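Tartrate dehydrogenase/decarboxylase (Pseudomonas putida, PDB 3FLK) oxidises tartrate with NAD+ and a divalent metal ion, and also converts meso-tartrate to D-glycerate and D-malate to pyruvate. Local coordinates at residues G145-E150 / E155-E160; S161-R166 / A197-Y202. The protein carries 1 engineered substitution. All coordinates share one frame; numbering follows the deposited sequence.

Interaction 1 of 2, residues G145-E150 / E155-E160; sequences GGIMFE and EIVIQE
Ile147 and Val157 face each other in a non-hydrogen-bonded pair of two antiparallel strands, CD1 of the isoleucine lying 3.8 Å from CG2 of the valine. Ile147 sends CG1 away from its backbone N (chi1 -175°), and this carries CD1 onward to Glu155, where it rests 3.3 Å from OE2. The Glu155 side chain is extended and runs past Ile147 toward the turn; OE2 takes a hydrogen bond from the backbone N of Asn151, while OE1 reaches the second subunit, in a salt bridge with NE of its Arg165 and a hydrogen bond with OH of its Tyr202. With an alanine here, Arg165 of the second subunit would probably be left without this charged mate and the Asn151 N-H without its acceptor. The other face carries Met148, a selenomethionine, and Ile156, their CB atoms 4.4 Å apart. Ile156 swings CG1 opposite its carbonyl carbon (chi1 -60°), bringing CD1 to the rim of the Phe149 ring, in its plane and 3.7 Å from CE2. Between the strands, Gly146 and Met148 each exchange two backbone hydrogen bonds, with Ile158 and Ile156 respectively; Met148 N to Ile156 O is the shortest at 2.8 Å. Gly145 has backbone angles that call for glycine, and a CB on it would also clash with Ile158 O; Gly145 CA lies 3.3 Å from Ile158 O in a CA-H...O contact. The whole is a beta hairpin whose strand 156-164 pairs on its far edge with a strand of the second subunit, the clasp-like arm by which dimers of the isocitrate and isopropylmalate dehydrogenase family interlock.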
loop_
_atom_site.group_PDB
_atom_site.type_symbol
_atom_site.label_atom_id
_atom_site.label_comp_id
_atom_site.label_asym_id
_atom_site.label_seq_id
_atom_site.Cartn_x
_atom_site.Cartn_y
_atom_site.Cartn_z
ATOM N N GLY A 145 -21.602 -4.409 7.990
ATOM C CA GLY A 145 -21.274 -3.942 9.328
ATOM C C GLY A 145 -22.200 -2.815 9.726
ATOM O O GLY A 145 -23.399 -2.859 9.438
ATOM N N GLY A 146 -21.640 -1.802 10.378
ATOM C CA GLY A 146 -22.414 -0.641 10.796
ATOM C C GLY A 146 -21.867 0.043 12.032
ATOM O O GLY A 146 -20.723 -0.181 12.430
ATOM N N ILE A 147 -22.707 0.877 12.637
ATOM C CA ILE A 147 -22.313 1.710 13.767
ATOM C C ILE A 147 -23.194 1.455 14.995
ATOM O O ILE A 147 -24.416 1.333 14.881
ATOM C CB ILE A 147 -22.298 3.219 13.370
ATOM C CG1 ILE A 147 -21.755 4.092 14.510
ATOM C CG2 ILE A 147 -23.684 3.681 12.892
ATOM C CD1 ILE A 147 -21.227 5.443 14.044
HETATM N N MSE A 148 -22.553 1.357 16.157
HETATM C CA MSE A 148 -23.236 1.194 17.439
HETATM C C MSE A 148 -22.945 2.389 18.332
HETATM O O MSE A 148 -21.839 2.927 18.306
HETATM C CB MSE A 148 -22.759 -0.074 18.152
HETATM C CG MSE A 148 -23.352 -1.360 17.621
HETATM SE SE MSE A 148 -25.243 -1.549 18.056
HETATM C CE MSE A 148 -25.086 -2.037 19.940
ATOM N N PHE A 149 -23.937 2.778 19.133
ATOM C CA PHE A 149 -23.818 3.885 20.093
ATOM C C PHE A 149 -23.402 5.191 19.412
ATOM O O PHE A 149 -22.594 5.955 19.947
ATOM C CB PHE A 149 -22.846 3.531 21.231
ATOM C CG PHE A 149 -23.004 2.129 21.759
ATOM C CD1 PHE A 149 -24.180 1.735 22.397
ATOM C CD2 PHE A 149 -21.972 1.204 21.628
ATOM C CE1 PHE A 149 -24.329 0.434 22.888
ATOM C CE2 PHE A 149 -22.109 -0.099 22.117
ATOM C CZ PHE A 149 -23.291 -0.481 22.750
ATOM N N GLU A 150 -23.973 5.434 18.232
ATOM C CA GLU A 150 -23.631 6.591 17.404
ATOM C C GLU A 150 -23.758 7.904 18.173
ATOM O O GLU A 150 -24.681 8.077 18.976
ATOM C CB GLU A 150 -24.505 6.624 16.146
ATOM C CG GLU A 150 -24.044 7.613 15.076
ATOM C CD GLU A 150 -24.858 7.534 13.791
ATOM O OE1 GLU A 150 -25.855 6.777 13.741
ATOM O OE2 GLU A 150 -24.499 8.238 12.823
ATOM N N GLU A 155 -19.193 5.086 20.940
ATOM C CA GLU A 155 -19.372 4.816 19.514
ATOM C C GLU A 155 -18.398 3.758 18.978
ATOM O O GLU A 155 -17.186 3.868 19.162
ATOM C CB GLU A 155 -19.213 6.126 18.740
ATOM C CG GLU A 155 -19.610 6.095 17.280
ATOM C CD GLU A 155 -19.622 7.492 16.679
ATOM O OE1 GLU A 155 -18.571 8.169 16.709
ATOM O OE2 GLU A 155 -20.687 7.923 16.193
ATOM N N ILE A 156 -18.957 2.737 18.332
ATOM C CA ILE A 156 -18.191 1.634 17.733
ATOM C C ILE A 156 -18.601 1.468 16.272
ATOM O O ILE A 156 -19.788 1.520 15.943
ATOM C CB ILE A 156 -18.436 0.286 18.478
ATOM C CG1 ILE A 156 -18.016 0.380 19.946
ATOM C CG2 ILE A 156 -17.686 -0.873 17.800
ATOM C CD1 ILE A 156 -18.697 -0.659 20.842
ATOM N N VAL A 157 -17.613 1.260 15.406
ATOM C CA VAL A 157 -17.849 1.017 13.985
ATOM C C VAL A 157 -17.255 -0.337 13.588
ATOM O O VAL A 157 -16.083 -0.609 13.851
ATOM C CB VAL A 157 -17.268 2.155 13.110
ATOM C CG1 VAL A 157 -17.270 1.778 11.633
ATOM C CG2 VAL A 157 -18.059 3.438 13.324
ATOM N N ILE A 158 -18.082 -1.181 12.972
ATOM C CA ILE A 158 -17.674 -2.523 12.552
ATOM C C ILE A 158 -17.759 -2.660 11.036
ATOM O O ILE A 158 -18.729 -2.220 10.412
ATOM C CB ILE A 158 -18.548 -3.611 13.213
ATOM C CG1 ILE A 158 -18.641 -3.373 14.721
ATOM C CG2 ILE A 158 -17.982 -5.003 12.935
ATOM C CD1 ILE A 158 -19.983 -3.707 15.309
ATOM N N GLN A 159 -16.736 -3.283 10.458
ATOM C CA GLN A 159 -16.639 -3.499 9.021
ATOM C C GLN A 159 -16.205 -4.949 8.760
ATOM O O GLN A 159 -15.142 -5.360 9.216
ATOM C CB GLN A 159 -15.620 -2.514 8.437
ATOM C CG GLN A 159 -15.313 -2.683 6.955
ATOM C CD GLN A 159 -16.335 -2.014 6.068
ATOM O OE1 GLN A 159 -17.259 -2.660 5.572
ATOM N NE2 GLN A 159 -16.187 -0.710 5.871
ATOM N N GLU A 160 -17.027 -5.714 8.042
ATOM C CA GLU A 160 -16.719 -7.121 7.753
ATOM C C GLU A 160 -15.983 -7.310 6.432
ATOM O O GLU A 160 -16.277 -6.630 5.450
ATOM C CB GLU A 160 -17.985 -7.981 7.736
ATOM C CG GLU A 160 -18.531 -8.329 9.103
ATOM C CD GLU A 160 -19.543 -7.318 9.584
ATOM O OE1 GLU A 160 -20.577 -7.140 8.904
ATOM O OE2 GLU A 160 -19.316 -6.707 10.647
#

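Interaction 2 of 2, residues S161-R166 / A197-Y202; sequences SIFTRR and AISMPY
This is a buried side-chain contact without a hydrogen bond across it, set where strand 156-164 runs into helix 165-181 and meets the first turn of helix 199-211. Phe163 and Ser199 meet on the strand side: CB of the serine sits obliquely against the ring, 3.6 Å from CE2. At the start of helix 165-181, Tyr202 stretches across to Arg165. With its ring thrown opposite the backbone N (chi1 178°), its OH arrives 3.2 Å from both CA and CB of Arg165, and these two side chains cross at about a right angle. The guanidinium plane lies 29° from the ring plane, and the hydroxyl approaches the guanidinium at its edge, though OH and NE are still 4.1 Å apart. Thr164 is the N-cap of helix 165-181, its OG1 bonded to Gly167 N and to Glu138. The polar ends of Arg165 and Tyr202 converge on OE1 of Glu155 of the second subunit. Packing within the subunit therefore brings the hydroxyl of the tyrosine close to the arginine, so that both can serve the same carboxylate, whose negative charge probably also offsets the closeness of Arg165 to Arg206.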
loop_
_atom_site.group_PDB
_atom_site.type_symbol
_atom_site.label_atom_id
_atom_site.label_comp_id
_atom_site.label_asym_id
_atom_site.label_seq_id
_atom_site.Cartn_x
_atom_site.Cartn_y
_atom_site.Cartn_z
ATOM N N SER A 161 -15.028 -8.237 6.424
ATOM C CA SER A 161 -14.358 -8.677 5.200
ATOM C C SER A 161 -14.706 -10.139 4.942
ATOM O O SER A 161 -14.535 -10.986 5.823
ATOM C CB SER A 161 -12.841 -8.528 5.321
ATOM O OG SER A 161 -12.447 -7.169 5.309
ATOM N N ILE A 162 -15.195 -10.428 3.739
ATOM C CA ILE A 162 -15.610 -11.784 3.376
ATOM C C ILE A 162 -14.728 -12.359 2.274
ATOM O O ILE A 162 -14.553 -11.745 1.220
ATOM C CB ILE A 162 -17.089 -11.836 2.904
ATOM C CG1 ILE A 162 -18.019 -11.106 3.882
ATOM C CG2 ILE A 162 -17.543 -13.290 2.662
ATOM C CD1 ILE A 162 -18.119 -11.718 5.267
ATOM N N PHE A 163 -14.172 -13.537 2.539
ATOM C CA PHE A 163 -13.458 -14.318 1.535
ATOM C C PHE A 163 -14.119 -15.692 1.438
ATOM O O PHE A 163 -14.472 -16.288 2.461
ATOM C CB PHE A 163 -11.978 -14.454 1.905
ATOM C CG PHE A 163 -11.223 -13.147 1.903
ATOM C CD1 PHE A 163 -10.444 -12.780 0.810
ATOM C CD2 PHE A 163 -11.287 -12.285 2.998
ATOM C CE1 PHE A 163 -9.737 -11.572 0.802
ATOM C CE2 PHE A 163 -10.591 -11.073 2.999
ATOM C CZ PHE A 163 -9.812 -10.719 1.901
ATOM N N THR A 164 -14.318 -16.176 0.215
ATOM C CA THR A 164 -14.922 -17.495 -0.009
ATOM C C THR A 164 -13.936 -18.396 -0.743
ATOM O O THR A 164 -13.048 -17.900 -1.437
ATOM C CB THR A 164 -16.238 -17.410 -0.823
ATOM O OG1 THR A 164 -15.979 -16.862 -2.123
ATOM C CG2 THR A 164 -17.278 -16.549 -0.106
ATOM N N ARG A 165 -14.083 -19.711 -0.586
ATOM C CA ARG A 165 -13.261 -20.653 -1.350
ATOM C C ARG A 165 -13.463 -20.457 -2.850
ATOM O O ARG A 165 -12.496 -20.448 -3.609
ATOM C CB ARG A 165 -13.542 -22.110 -0.969
ATOM C CG ARG A 165 -12.639 -23.094 -1.708
ATOM C CD ARG A 165 -12.847 -24.535 -1.276
ATOM N NE ARG A 165 -12.146 -24.829 -0.034
ATOM C CZ ARG A 165 -11.671 -26.025 0.303
ATOM N NH1 ARG A 165 -11.800 -27.061 -0.520
ATOM N NH2 ARG A 165 -11.050 -26.181 1.462
ATOM N N ARG A 166 -14.718 -20.291 -3.258
ATOM C CA ARG A 166 -15.062 -20.085 -4.665
ATOM C C ARG A 166 -14.343 -18.872 -5.254
ATOM O O ARG A 166 -13.664 -18.991 -6.274
ATOM C CB ARG A 166 -16.579 -19.963 -4.851
ATOM C CG ARG A 166 -17.339 -21.258 -4.575
ATOM C CD ARG A 166 -18.800 -21.150 -4.991
ATOM N NE ARG A 166 -19.517 -22.408 -4.779
ATOM C CZ ARG A 166 -20.224 -22.704 -3.689
ATOM N NH1 ARG A 166 -20.328 -21.831 -2.695
ATOM N NH2 ARG A 166 -20.835 -23.878 -3.599
ATOM N N ALA A 197 -5.283 -12.069 11.030
ATOM C CA ALA A 197 -5.069 -13.416 11.570
ATOM C C ALA A 197 -5.956 -14.524 10.992
ATOM O O ALA A 197 -5.678 -15.706 11.201
ATOM C CB ALA A 197 -5.175 -13.391 13.095
ATOM N N ILE A 198 -7.012 -14.148 10.277
ATOM C CA ILE A 198 -7.979 -15.121 9.761
ATOM C C ILE A 198 -8.026 -15.150 8.229
ATOM O O ILE A 198 -7.854 -16.207 7.617
ATOM C CB ILE A 198 -9.399 -14.893 10.357
ATOM C CG1 ILE A 198 -9.343 -14.917 11.888
ATOM C CG2 ILE A 198 -10.386 -15.948 9.849
ATOM C CD1 ILE A 198 -10.608 -14.463 12.559
ATOM N N SER A 199 -8.244 -13.986 7.620
ATOM C CA SER A 199 -8.401 -13.879 6.170
ATOM C C SER A 199 -7.129 -14.240 5.402
ATOM O O SER A 199 -7.180 -15.008 4.439
ATOM C CB SER A 199 -8.861 -12.469 5.786
ATOM O OG SER A 199 -7.896 -11.502 6.162
HETATM N N MSE A 200 -5.995 -13.690 5.832
HETATM C CA MSE A 200 -4.743 -13.861 5.094
HETATM C C MSE A 200 -4.056 -15.232 5.231
HETATM O O MSE A 200 -3.539 -15.747 4.239
HETATM C CB MSE A 200 -3.765 -12.715 5.369
HETATM C CG MSE A 200 -4.142 -11.378 4.722
HETATM SE SE MSE A 200 -4.524 -11.397 2.789
HETATM C CE MSE A 200 -3.336 -12.793 2.196
ATOM N N PRO A 201 -4.029 -15.823 6.448
ATOM C CA PRO A 201 -3.573 -17.218 6.526
ATOM C C PRO A 201 -4.385 -18.144 5.621
ATOM O O PRO A 201 -3.832 -19.080 5.050
ATOM C CB PRO A 201 -3.793 -17.572 7.998
ATOM C CG PRO A 201 -3.667 -16.268 8.701
ATOM C CD PRO A 201 -4.346 -15.292 7.788
ATOM N N TYR A 202 -5.677 -17.861 5.481
ATOM C CA TYR A 202 -6.546 -18.626 4.595
ATOM C C TYR A 202 -6.192 -18.429 3.117
ATOM O O TYR A 202 -6.127 -19.398 2.356
ATOM C CB TYR A 202 -8.015 -18.276 4.841
ATOM C CG TYR A 202 -8.954 -19.001 3.910
ATOM C CD1 TYR A 202 -9.245 -20.353 4.099
ATOM C CD2 TYR A 202 -9.540 -18.340 2.830
ATOM C CE1 TYR A 202 -10.100 -21.026 3.237
ATOM C CE2 TYR A 202 -10.398 -19.005 1.964
ATOM C CZ TYR A 202 -10.673 -20.346 2.175
ATOM O OH TYR A 202 -11.520 -21.004 1.320
#

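Overall arrangement
Strand 156-164 serves both contacts: its first part pairs with 145-148 in interaction 1, and its end, with the start of helix 165-181, packs on helix 199-211 in interaction 2. Their centres lie about 21 Å apart. Interaction 1 is a surface contact on the projecting arm, held mainly by backbone hydrogen bonds; interaction 2 is buried, nearer the body of the subunit, and rests on packing, with no hydrogen bond between its two segments. The second subunit unites them, since Glu155 from interaction 1 of one chain docks on Arg165 and Tyr202 from interaction 2 of the other. Each arm thus brings a carboxylate to an arginine and a tyrosine of the other subunit, and the dimer carries this pairing twice.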